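Local coordinates for member of DUF4221 family (Bacteroides vulgatus, PDB 3S9J), which is of unknown function but folds as a six-bladed beta-propeller, built from antiparallel four-stranded sheets, at residues Cys214-Leu222 and Asn264-Tyr272; Thr298-Val306 and Glu318-Lys329. All coordinates share one frame; numbering follows the deposited sequence.

Overall arrangement
Both segments of contact 1 precede both segments of contact 2 in the chain, and the centres of the two contacts lie about 15 Å apart. Both reach the four-stranded antiparallel sheet 266-273, 278-284, 304-309, 315-321. Contact 1 sets its first strand against the blade formed by strands 201-206, 211-216, 221-225 and 231-235; contact 2 holds its last hairpin and the crossing to strand 327-334, the outermost strand of the next four-stranded sheet. The contacts touch directly, Asn-264 O meeting Lys-302 NZ and His-269 NE2 meeting Tyr-328 O, both at 2.8 Å and both probable hydrogen bonds. Together they tie one blade of the six-bladed propeller to the blades that precede and follow it.

Contact 1 (Cys214-Leu222 and Asn264-Tyr272); sequences CGFFGYDSL and NPRYWHIMY
Phe-217 and Trp-268 form the aromatic centre of this contact, an offset stack in which the phenyl ring lies over one face of the six-membered indole ring. The centroids are 4.3 Å apart and the planes are inclined by 20°. Trp-268 sends its CG anti to the backbone N (chi1 -158°), and although its CB leaves away from 214-222 the far rim of the indole returns beneath the phenyl. CZ3 also sits over the centre of the Arg-266 guanidinium, whose NE forms a salt bridge with Glu-284. Indole NE1 bonds to Tyr-133 O.

A second apolar meeting lies farther along the strand, where Leu-222 and Ile-270 approach tip to tip, their CD1 atoms 3.8 Å apart. Gly-215 lets the Ile-270 side chain close on the backbone, CG2 standing 3.9 Å from Gly-215 N.

One direct hydrogen bond joins the segments: Tyr-267 N donates to Phe-217 O over 2.8 Å, with an N-H...O angle of 163°. That acceptor belongs to the type I turn Phe-216 to Tyr-219, which links strands 211-216 and 221-225 of the neighbouring blade. Tyr-267 O, buried by the contact, has no hydrogen-bonding partner in the model; Phe-217 CA lies 3.5 Å from it.

Waters carry the remaining polar links. One donates to both Gly-215 O and Trp-268 O, the latter at 2.7 Å. Another, in the plane of the Tyr-267 ring, accepts from Tyr-267 OH and donates to Asp-220 OD1. The phenol also bonds to Ser-238 N, and Asp-220 is held by Ser-243 and Met-244 N.

With one direct backbone bond and two water bridges, these adjoining propeller blades meet mainly through apolar and aromatic side chains, rather than as one continuous hydrogen-bonded sheet.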
loop_
_atom_site.group_PDB
_atom_site.type_symbol
_atom_site.label_atom_id
_atom_site.label_comp_id
_atom_site.label_asym_id
_atom_site.label_seq_id
_atom_site.Cartn_x
_atom_site.Cartn_y
_atom_site.Cartn_z
ATOM N N CYS A 214 -3.956 10.388 3.655
ATOM C CA CYS A 214 -4.391 9.754 2.416
ATOM C C CYS A 214 -3.905 10.575 1.223
ATOM O O CYS A 214 -4.037 11.803 1.210
ATOM C CB CYS A 214 -5.892 9.653 2.326
ATOM S SG CYS A 214 -6.642 8.761 3.718
ATOM N N GLY A 215 -3.353 9.869 0.234
ATOM C CA GLY A 215 -2.848 10.466 -1.000
ATOM C C GLY A 215 -3.507 9.828 -2.213
ATOM O O GLY A 215 -3.160 8.718 -2.604
ATOM N N PHE A 216 -4.472 10.540 -2.798
ATOM C CA PHE A 216 -5.098 10.117 -4.048
ATOM C C PHE A 216 -4.043 10.130 -5.138
ATOM O O PHE A 216 -3.273 11.061 -5.251
ATOM C CB PHE A 216 -6.312 11.008 -4.434
ATOM C CG PHE A 216 -7.554 10.660 -3.682
ATOM C CD1 PHE A 216 -8.408 9.676 -4.151
ATOM C CD2 PHE A 216 -7.817 11.257 -2.466
ATOM C CE1 PHE A 216 -9.514 9.311 -3.438
ATOM C CE2 PHE A 216 -8.904 10.885 -1.726
ATOM C CZ PHE A 216 -9.780 9.928 -2.217
ATOM N N PHE A 217 -3.978 9.039 -5.885
ATOM C CA PHE A 217 -2.979 8.902 -6.935
ATOM C C PHE A 217 -3.046 10.066 -7.933
ATOM O O PHE A 217 -2.017 10.525 -8.426
ATOM C CB PHE A 217 -3.148 7.583 -7.676
ATOM C CG PHE A 217 -3.104 6.348 -6.784
ATOM C CD1 PHE A 217 -2.256 6.275 -5.681
ATOM C CD2 PHE A 217 -3.896 5.243 -7.085
ATOM C CE1 PHE A 217 -2.210 5.095 -4.888
ATOM C CE2 PHE A 217 -3.870 4.095 -6.287
ATOM C CZ PHE A 217 -3.015 4.032 -5.211
ATOM N N GLY A 218 -4.242 10.554 -8.206
ATOM C CA GLY A 218 -4.411 11.606 -9.214
ATOM C C GLY A 218 -4.395 13.029 -8.706
ATOM O O GLY A 218 -4.790 13.927 -9.436
ATOM N N TYR A 219 -3.936 13.263 -7.479
ATOM C CA TYR A 219 -4.080 14.578 -6.854
ATOM C C TYR A 219 -2.805 15.094 -6.207
ATOM O O TYR A 219 -2.106 14.369 -5.514
ATOM C CB TYR A 219 -5.200 14.522 -5.809
ATOM C CG TYR A 219 -5.823 15.843 -5.390
ATOM C CD1 TYR A 219 -6.048 16.870 -6.306
ATOM C CD2 TYR A 219 -6.247 16.039 -4.085
ATOM C CE1 TYR A 219 -6.669 18.060 -5.911
ATOM C CE2 TYR A 219 -6.858 17.222 -3.677
ATOM C CZ TYR A 219 -7.068 18.224 -4.589
ATOM O OH TYR A 219 -7.690 19.383 -4.176
ATOM N N ASP A 220 -2.546 16.388 -6.392
ATOM C CA ASP A 220 -1.382 17.063 -5.827
ATOM C C ASP A 220 -1.346 17.095 -4.305
ATOM O O ASP A 220 -0.280 17.214 -3.736
ATOM C CB ASP A 220 -1.356 18.527 -6.255
ATOM C CG ASP A 220 -0.990 18.725 -7.690
ATOM O OD1 ASP A 220 -0.850 17.762 -8.457
ATOM O OD2 ASP A 220 -0.790 19.895 -8.022
ATOM N N SER A 221 -2.497 17.020 -3.647
ATOM C CA SER A 221 -2.550 17.273 -2.216
ATOM C C SER A 221 -2.819 16.016 -1.405
ATOM O O SER A 221 -3.501 15.094 -1.863
ATOM C CB SER A 221 -3.605 18.341 -1.893
ATOM O OG SER A 221 -3.203 19.604 -2.391
ATOM N N LEU A 222 -2.254 16.001 -0.210
ATOM C CA LEU A 222 -2.546 14.979 0.795
ATOM C C LEU A 222 -3.681 15.423 1.712
ATOM O O LEU A 222 -3.794 16.594 2.067
ATOM C CB LEU A 222 -1.321 14.711 1.668
ATOM C CG LEU A 222 -0.086 14.129 0.999
ATOM C CD1 LEU A 222 1.070 14.090 2.019
ATOM C CD2 LEU A 222 -0.414 12.722 0.424
ATOM N N ASN A 264 0.497 7.172 -17.570
ATOM C CA ASN A 264 0.467 8.607 -17.223
ATOM C C ASN A 264 1.115 8.865 -15.863
ATOM O O ASN A 264 1.178 7.955 -14.988
ATOM C CB ASN A 264 -0.959 9.118 -17.251
ATOM C CG ASN A 264 -1.461 9.415 -18.679
ATOM O OD1 ASN A 264 -0.680 9.527 -19.598
ATOM N ND2 ASN A 264 -2.771 9.558 -18.833
ATOM N N PRO A 265 1.622 10.091 -15.652
ATOM C CA PRO A 265 2.149 10.396 -14.323
ATOM C C PRO A 265 1.072 10.335 -13.246
ATOM O O PRO A 265 -0.092 10.617 -13.516
ATOM C CB PRO A 265 2.692 11.843 -14.480
ATOM C CG PRO A 265 1.895 12.404 -15.599
ATOM C CD PRO A 265 1.655 11.269 -16.545
ATOM N N ARG A 266 1.447 9.920 -12.041
ATOM C CA ARG A 266 0.528 9.885 -10.914
ATOM C C ARG A 266 1.326 9.654 -9.668
ATOM O O ARG A 266 2.501 9.258 -9.722
ATOM C CB ARG A 266 -0.504 8.764 -11.047
ATOM C CG ARG A 266 0.061 7.364 -11.119
ATOM C CD ARG A 266 -1.076 6.339 -11.093
ATOM N NE ARG A 266 -0.635 5.003 -11.507
ATOM C CZ ARG A 266 -1.458 3.979 -11.754
ATOM N NH1 ARG A 266 -2.773 4.108 -11.628
ATOM N NH2 ARG A 266 -0.963 2.812 -12.157
ATOM N N TYR A 267 0.685 9.894 -8.536
ATOM C CA TYR A 267 1.296 9.580 -7.260
ATOM C C TYR A 267 1.014 8.110 -6.933
ATOM O O TYR A 267 0.123 7.470 -7.520
ATOM C CB TYR A 267 0.818 10.554 -6.160
ATOM C CG TYR A 267 1.268 11.941 -6.553
ATOM C CD1 TYR A 267 2.570 12.344 -6.300
ATOM C CD2 TYR A 267 0.469 12.759 -7.320
ATOM C CE1 TYR A 267 3.049 13.566 -6.746
ATOM C CE2 TYR A 267 0.941 14.005 -7.764
ATOM C CZ TYR A 267 2.229 14.385 -7.481
ATOM O OH TYR A 267 2.709 15.600 -7.930
ATOM N N TRP A 268 1.809 7.574 -6.005
ATOM C CA TRP A 268 1.629 6.184 -5.567
ATOM C C TRP A 268 1.652 6.157 -4.031
ATOM O O TRP A 268 0.810 6.824 -3.434
ATOM C CB TRP A 268 2.601 5.212 -6.264
ATOM C CG TRP A 268 2.121 3.786 -6.263
ATOM C CD1 TRP A 268 2.689 2.726 -5.623
ATOM C CD2 TRP A 268 0.970 3.283 -6.925
ATOM N NE1 TRP A 268 1.965 1.590 -5.857
ATOM C CE2 TRP A 268 0.893 1.903 -6.644
ATOM C CE3 TRP A 268 -0.029 3.865 -7.720
ATOM C CZ2 TRP A 268 -0.109 1.100 -7.145
ATOM C CZ3 TRP A 268 -1.038 3.042 -8.217
ATOM C CH2 TRP A 268 -1.068 1.674 -7.922
ATOM N N HIS A 269 2.586 5.441 -3.386
ATOM C CA HIS A 269 2.564 5.323 -1.933
ATOM C C HIS A 269 2.607 6.673 -1.221
ATOM O O HIS A 269 3.335 7.594 -1.633
ATOM C CB HIS A 269 3.784 4.583 -1.376
ATOM C CG HIS A 269 4.113 3.281 -2.026
ATOM N ND1 HIS A 269 3.266 2.188 -1.996
ATOM C CD2 HIS A 269 5.263 2.859 -2.592
ATOM C CE1 HIS A 269 3.873 1.162 -2.562
ATOM N NE2 HIS A 269 5.085 1.546 -2.943
ATOM N N ILE A 270 1.878 6.760 -0.115
ATOM C CA ILE A 270 2.238 7.673 0.958
ATOM C C ILE A 270 2.637 6.797 2.154
ATOM O O ILE A 270 1.918 5.885 2.542
ATOM C CB ILE A 270 1.117 8.720 1.279
ATOM C CG1 ILE A 270 1.571 9.741 2.359
ATOM C CG2 ILE A 270 -0.192 8.040 1.689
ATOM C CD1 ILE A 270 2.723 10.663 1.899
HETATM N N MSE A 271 3.800 7.082 2.734
HETATM C CA MSE A 271 4.357 6.247 3.788
HETATM C C MSE A 271 4.855 7.107 4.935
HETATM O O MSE A 271 5.610 8.055 4.725
HETATM C CB MSE A 271 5.515 5.401 3.253
HETATM C CG MSE A 271 5.155 4.561 2.129
HETATM SE SE MSE A 271 6.692 3.458 1.611
HETATM C CE MSE A 271 7.226 2.813 2.971
ATOM N N TYR A 272 4.457 6.749 6.152
ATOM C CA TYR A 272 4.953 7.402 7.346
ATOM C C TYR A 272 6.188 6.683 7.851
ATOM O O TYR A 272 6.223 5.464 7.878
ATOM C CB TYR A 272 3.878 7.390 8.442
ATOM C CG TYR A 272 4.346 7.998 9.737
ATOM C CD1 TYR A 272 4.853 9.269 9.764
ATOM C CD2 TYR A 272 4.251 7.307 10.927
ATOM C CE1 TYR A 272 5.302 9.835 10.949
ATOM C CE2 TYR A 272 4.698 7.874 12.131
ATOM C CZ TYR A 272 5.215 9.129 12.133
ATOM O OH TYR A 272 5.671 9.730 13.300
HETATM O O HOH W 1 -0.370 9.261 -3.056
HETATM O O HOH W 2 1.249 16.891 -9.685
#

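Contact 2 (Thr298-Val306 and Glu318-Lys329); sequences TPKGKEFSV and ETKFPGKKYFYK. With GOL (glycerol), chain S; FMT (formic acid), chain K.
Strands 304-306 and 318-321 run antiparallel, with Phe-304/Phe-321 and Val-306/Thr-319 as hydrogen-bonded pairs and Ser-305/Lys-320 as the non-hydrogen-bonded pair between them. Phe-321 N donates to Phe-304 O at 2.7 Å, whereas the return bond from Phe-304 N to Phe-321 O is weak at 3.4 Å. Beyond the strand ends, Lys-324 N bonds to Lys-300 O, and Gly-323 passes close to Gly-301.

Phe-304 forms an aromatic cluster with Phe-321, Tyr-326 and Tyr-328. Its CG lies between the backbone N and the carbonyl carbon (chi1 67°), bringing the ring between Phe-321 and Tyr-328. Phe-321 CB covers one face in a CH-pi contact, 3.6 Å from the ring centroid. Tyr-328 CD2 packs on the opposite face, and Tyr-326 CB lies at the ring's edge, near its plane.

This is the outer hairpin of a propeller blade and the chain's passage into the next: strand 315-321 ends one sheet, and strand 327-334 borders another. Tyr-328 OH is hydrogen-bonded to Glu-284, on strand 278-284 of the preceding blade.

Polar side chains meet across both the hairpin and the crossing. Ser-305 OG donates to Glu-318 OE2 at 2.7 Å, on the anti lone pair; Ser-238 shares that oxygen and Arg-239 pairs with OE1. At the crossing, the extended Lys-329 chain delivers NZ to Thr-298 OG1 over 2.8 Å. A glycerol, probably from the crystallisation liquor, bridges the segments: O3 donates to Pro-299 O, O2 contacts Tyr-326 O and Tyr-328 N through hydrogen bonds, and O1 accepts from Lys-329 N while sitting over the Phe-327 ring.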
loop_
_atom_site.group_PDB
_atom_site.type_symbol
_atom_site.label_atom_id
_atom_site.label_comp_id
_atom_site.label_asym_id
_atom_site.label_seq_id
_atom_site.Cartn_x
_atom_site.Cartn_y
_atom_site.Cartn_z
ATOM N N THR A 298 2.728 -1.757 -13.988
ATOM C CA THR A 298 3.655 -0.645 -14.162
ATOM C C THR A 298 4.886 -1.129 -14.928
ATOM O O THR A 298 5.507 -2.189 -14.604
ATOM C CB THR A 298 4.059 -0.026 -12.812
ATOM O OG1 THR A 298 2.871 0.382 -12.114
ATOM C CG2 THR A 298 5.043 1.163 -13.023
ATOM N N PRO A 299 5.245 -0.405 -15.997
ATOM C CA PRO A 299 6.389 -0.830 -16.771
ATOM C C PRO A 299 7.676 -0.829 -15.970
ATOM O O PRO A 299 7.877 0.033 -15.114
ATOM C CB PRO A 299 6.491 0.263 -17.872
ATOM C CG PRO A 299 5.139 0.770 -17.999
ATOM C CD PRO A 299 4.550 0.737 -16.631
ATOM N N LYS A 300 8.556 -1.770 -16.296
ATOM C CA LYS A 300 9.814 -1.915 -15.556
ATOM C C LYS A 300 10.674 -0.676 -15.760
ATOM O O LYS A 300 11.523 -0.366 -14.941
ATOM C CB LYS A 300 10.575 -3.151 -16.023
ATOM C CG LYS A 300 9.779 -4.446 -16.013
ATOM C CD LYS A 300 9.066 -4.707 -14.740
ATOM C CE LYS A 300 8.419 -6.094 -14.806
ATOM N NZ LYS A 300 7.783 -6.387 -13.553
ATOM N N GLY A 301 10.464 0.049 -16.868
ATOM C CA GLY A 301 11.249 1.244 -17.139
ATOM C C GLY A 301 10.691 2.561 -16.628
ATOM O O GLY A 301 11.301 3.605 -16.860
ATOM N N LYS A 302 9.567 2.531 -15.912
ATOM C CA LYS A 302 8.943 3.781 -15.471
ATOM C C LYS A 302 9.800 4.457 -14.400
ATOM O O LYS A 302 10.206 3.836 -13.440
ATOM C CB LYS A 302 7.494 3.564 -14.999
ATOM C CG LYS A 302 6.678 4.880 -15.002
ATOM C CD LYS A 302 5.197 4.607 -14.721
ATOM C CE LYS A 302 4.350 5.863 -14.998
ATOM N NZ LYS A 302 2.895 5.777 -14.547
ATOM N N GLU A 303 10.130 5.715 -14.613
ATOM C CA GLU A 303 10.903 6.455 -13.627
ATOM C C GLU A 303 9.997 6.934 -12.511
ATOM O O GLU A 303 8.764 6.997 -12.675
ATOM C CB GLU A 303 11.618 7.610 -14.290
ATOM C CG GLU A 303 12.626 7.123 -15.322
ATOM C CD GLU A 303 13.128 8.210 -16.232
ATOM O OE1 GLU A 303 12.315 9.084 -16.639
ATOM O OE2 GLU A 303 14.337 8.153 -16.556
ATOM N N PHE A 304 10.599 7.230 -11.371
ATOM C CA PHE A 304 9.839 7.713 -10.219
ATOM C C PHE A 304 10.667 8.619 -9.345
ATOM O O PHE A 304 11.891 8.741 -9.497
ATOM C CB PHE A 304 9.270 6.540 -9.399
ATOM C CG PHE A 304 10.305 5.710 -8.707
ATOM C CD1 PHE A 304 11.022 4.741 -9.422
ATOM C CD2 PHE A 304 10.536 5.851 -7.342
ATOM C CE1 PHE A 304 11.981 3.946 -8.803
ATOM C CE2 PHE A 304 11.502 5.071 -6.713
ATOM C CZ PHE A 304 12.221 4.108 -7.454
ATOM N N SER A 305 9.987 9.314 -8.445
ATOM C CA SER A 305 10.646 10.090 -7.443
ATOM C C SER A 305 10.033 9.788 -6.086
ATOM O O SER A 305 8.950 9.220 -5.986
ATOM C CB SER A 305 10.540 11.592 -7.749
ATOM O OG SER A 305 9.211 12.055 -7.635
ATOM N N VAL A 306 10.739 10.220 -5.050
ATOM C CA VAL A 306 10.221 10.203 -3.688
ATOM C C VAL A 306 10.353 11.578 -3.084
ATOM O O VAL A 306 11.458 12.137 -2.997
ATOM C CB VAL A 306 10.957 9.182 -2.820
ATOM C CG1 VAL A 306 10.413 9.238 -1.384
ATOM C CG2 VAL A 306 10.803 7.754 -3.425
ATOM N N GLU A 318 13.160 16.130 -2.526
ATOM C CA GLU A 318 12.631 15.185 -3.484
ATOM C C GLU A 318 13.766 14.606 -4.280
ATOM O O GLU A 318 14.594 15.360 -4.816
ATOM C CB GLU A 318 11.603 15.857 -4.414
ATOM C CG GLU A 318 10.982 14.894 -5.430
ATOM C CD GLU A 318 9.893 15.500 -6.304
ATOM O OE1 GLU A 318 9.597 16.715 -6.175
ATOM O OE2 GLU A 318 9.326 14.726 -7.119
ATOM N N THR A 319 13.799 13.283 -4.394
ATOM C CA THR A 319 14.876 12.619 -5.111
ATOM C C THR A 319 14.300 11.790 -6.251
ATOM O O THR A 319 13.331 11.067 -6.071
ATOM C CB THR A 319 15.694 11.750 -4.149
ATOM O OG1 THR A 319 16.406 12.610 -3.251
ATOM C CG2 THR A 319 16.660 10.849 -4.902
ATOM N N LYS A 320 14.892 11.907 -7.433
ATOM C CA LYS A 320 14.420 11.195 -8.629
ATOM C C LYS A 320 15.211 9.893 -8.763
ATOM O O LYS A 320 16.389 9.823 -8.411
ATOM C CB LYS A 320 14.608 12.086 -9.874
ATOM C CG LYS A 320 13.724 11.757 -11.095
ATOM C CD LYS A 320 13.486 13.053 -11.933
ATOM C CE LYS A 320 13.578 12.842 -13.432
ATOM N NZ LYS A 320 12.643 11.801 -13.944
ATOM N N PHE A 321 14.539 8.853 -9.232
ATOM C CA PHE A 321 15.129 7.539 -9.391
ATOM C C PHE A 321 14.984 7.066 -10.816
ATOM O O PHE A 321 13.988 7.358 -11.492
ATOM C CB PHE A 321 14.434 6.527 -8.479
ATOM C CG PHE A 321 14.640 6.787 -7.015
ATOM C CD1 PHE A 321 13.886 7.735 -6.347
ATOM C CD2 PHE A 321 15.563 6.062 -6.296
ATOM C CE1 PHE A 321 14.070 7.981 -5.011
ATOM C CE2 PHE A 321 15.737 6.309 -4.946
ATOM C CZ PHE A 321 14.984 7.271 -4.315
ATOM N N PRO A 322 15.977 6.297 -11.286
ATOM C CA PRO A 322 15.889 5.759 -12.642
ATOM C C PRO A 322 14.924 4.610 -12.763
ATOM O O PRO A 322 14.554 3.994 -11.760
ATOM C CB PRO A 322 17.325 5.286 -12.913
ATOM C CG PRO A 322 17.812 4.883 -11.545
ATOM C CD PRO A 322 17.222 5.894 -10.605
ATOM N N GLY A 323 14.511 4.303 -13.984
ATOM C CA GLY A 323 13.789 3.063 -14.244
ATOM C C GLY A 323 14.759 1.879 -14.327
ATOM O O GLY A 323 15.971 2.073 -14.245
ATOM N N LYS A 324 14.204 0.685 -14.527
ATOM C CA LYS A 324 14.946 -0.552 -14.794
ATOM C C LYS A 324 15.889 -0.941 -13.648
ATOM O O LYS A 324 16.887 -1.610 -13.858
ATOM C CB LYS A 324 15.693 -0.481 -16.137
ATOM C CG LYS A 324 14.759 -0.597 -17.352
ATOM C CD LYS A 324 15.530 -0.752 -18.637
ATOM C CE LYS A 324 16.455 0.442 -18.846
ATOM N NZ LYS A 324 15.682 1.700 -19.178
ATOM N N LYS A 325 15.545 -0.523 -12.426
ATOM C CA LYS A 325 16.424 -0.773 -11.285
ATOM C C LYS A 325 15.670 -1.164 -10.026
ATOM O O LYS A 325 16.051 -2.146 -9.369
ATOM C CB LYS A 325 17.275 0.465 -10.994
ATOM C CG LYS A 325 18.342 0.211 -9.918
ATOM C CD LYS A 325 19.403 1.320 -9.841
ATOM C CE LYS A 325 20.490 0.895 -8.821
ATOM N NZ LYS A 325 21.500 1.949 -8.632
ATOM N N TYR A 326 14.620 -0.425 -9.686
ATOM C CA TYR A 326 13.883 -0.661 -8.466
ATOM C C TYR A 326 12.510 -1.256 -8.714
ATOM O O TYR A 326 11.900 -1.061 -9.776
ATOM C CB TYR A 326 13.710 0.663 -7.695
ATOM C CG TYR A 326 15.022 1.278 -7.353
ATOM C CD1 TYR A 326 15.760 0.825 -6.260
ATOM C CD2 TYR A 326 15.553 2.310 -8.119
ATOM C CE1 TYR A 326 16.994 1.377 -5.950
ATOM C CE2 TYR A 326 16.787 2.867 -7.810
ATOM C CZ TYR A 326 17.492 2.396 -6.734
ATOM O OH TYR A 326 18.720 2.907 -6.440
ATOM N N PHE A 327 12.015 -1.982 -7.714
ATOM C CA PHE A 327 10.661 -2.481 -7.697
ATOM C C PHE A 327 9.998 -1.762 -6.514
ATOM O O PHE A 327 9.962 -2.278 -5.378
ATOM C CB PHE A 327 10.622 -4.012 -7.556
ATOM C CG PHE A 327 9.273 -4.584 -7.837
ATOM C CD1 PHE A 327 8.912 -4.933 -9.141
ATOM C CD2 PHE A 327 8.319 -4.682 -6.846
ATOM C CE1 PHE A 327 7.623 -5.429 -9.420
ATOM C CE2 PHE A 327 7.054 -5.173 -7.138
ATOM C CZ PHE A 327 6.712 -5.529 -8.416
ATOM N N TYR A 328 9.551 -0.522 -6.759
ATOM C CA TYR A 328 9.134 0.339 -5.652
ATOM C C TYR A 328 7.809 -0.073 -5.032
ATOM O O TYR A 328 7.487 0.418 -3.946
ATOM C CB TYR A 328 9.128 1.824 -6.052
ATOM C CG TYR A 328 8.228 2.180 -7.209
ATOM C CD1 TYR A 328 6.849 2.318 -7.014
ATOM C CD2 TYR A 328 8.729 2.376 -8.474
ATOM C CE1 TYR A 328 5.993 2.628 -8.068
ATOM C CE2 TYR A 328 7.880 2.730 -9.543
ATOM C CZ TYR A 328 6.528 2.849 -9.342
ATOM O OH TYR A 328 5.665 3.151 -10.359
ATOM N N LYS A 329 7.071 -0.962 -5.673
ATOM C CA LYS A 329 5.891 -1.549 -5.074
ATOM C C LYS A 329 6.208 -2.587 -3.979
ATOM O O LYS A 329 5.285 -3.154 -3.378
ATOM C CB LYS A 329 4.947 -2.108 -6.138
ATOM C CG LYS A 329 4.435 -0.982 -7.040
ATOM C CD LYS A 329 3.316 -1.417 -7.948
ATOM C CE LYS A 329 2.873 -0.283 -8.840
ATOM N NZ LYS A 329 1.756 -0.660 -9.786
HETATM C C1 GOL S . 7.029 -1.092 -9.569
HETATM O O1 GOL S . 7.323 -1.931 -8.483
HETATM C C2 GOL S . 8.245 -1.113 -10.508
HETATM O O2 GOL S . 9.229 -0.352 -9.872
HETATM C C3 GOL S . 7.900 -0.430 -11.816
HETATM O O3 GOL S . 9.059 -0.331 -12.623
HETATM C C FMT K . 10.059 -7.720 -11.439
HETATM O O1 FMT K . 10.031 -6.730 -12.227
HETATM O O2 FMT K . 9.113 -8.505 -11.275
HETATM O O HOH W 3 2.509 -2.869 -11.359
HETATM O O HOH W 4 13.471 3.869 -18.246
HETATM O O HOH W 5 15.670 5.559 -16.209
#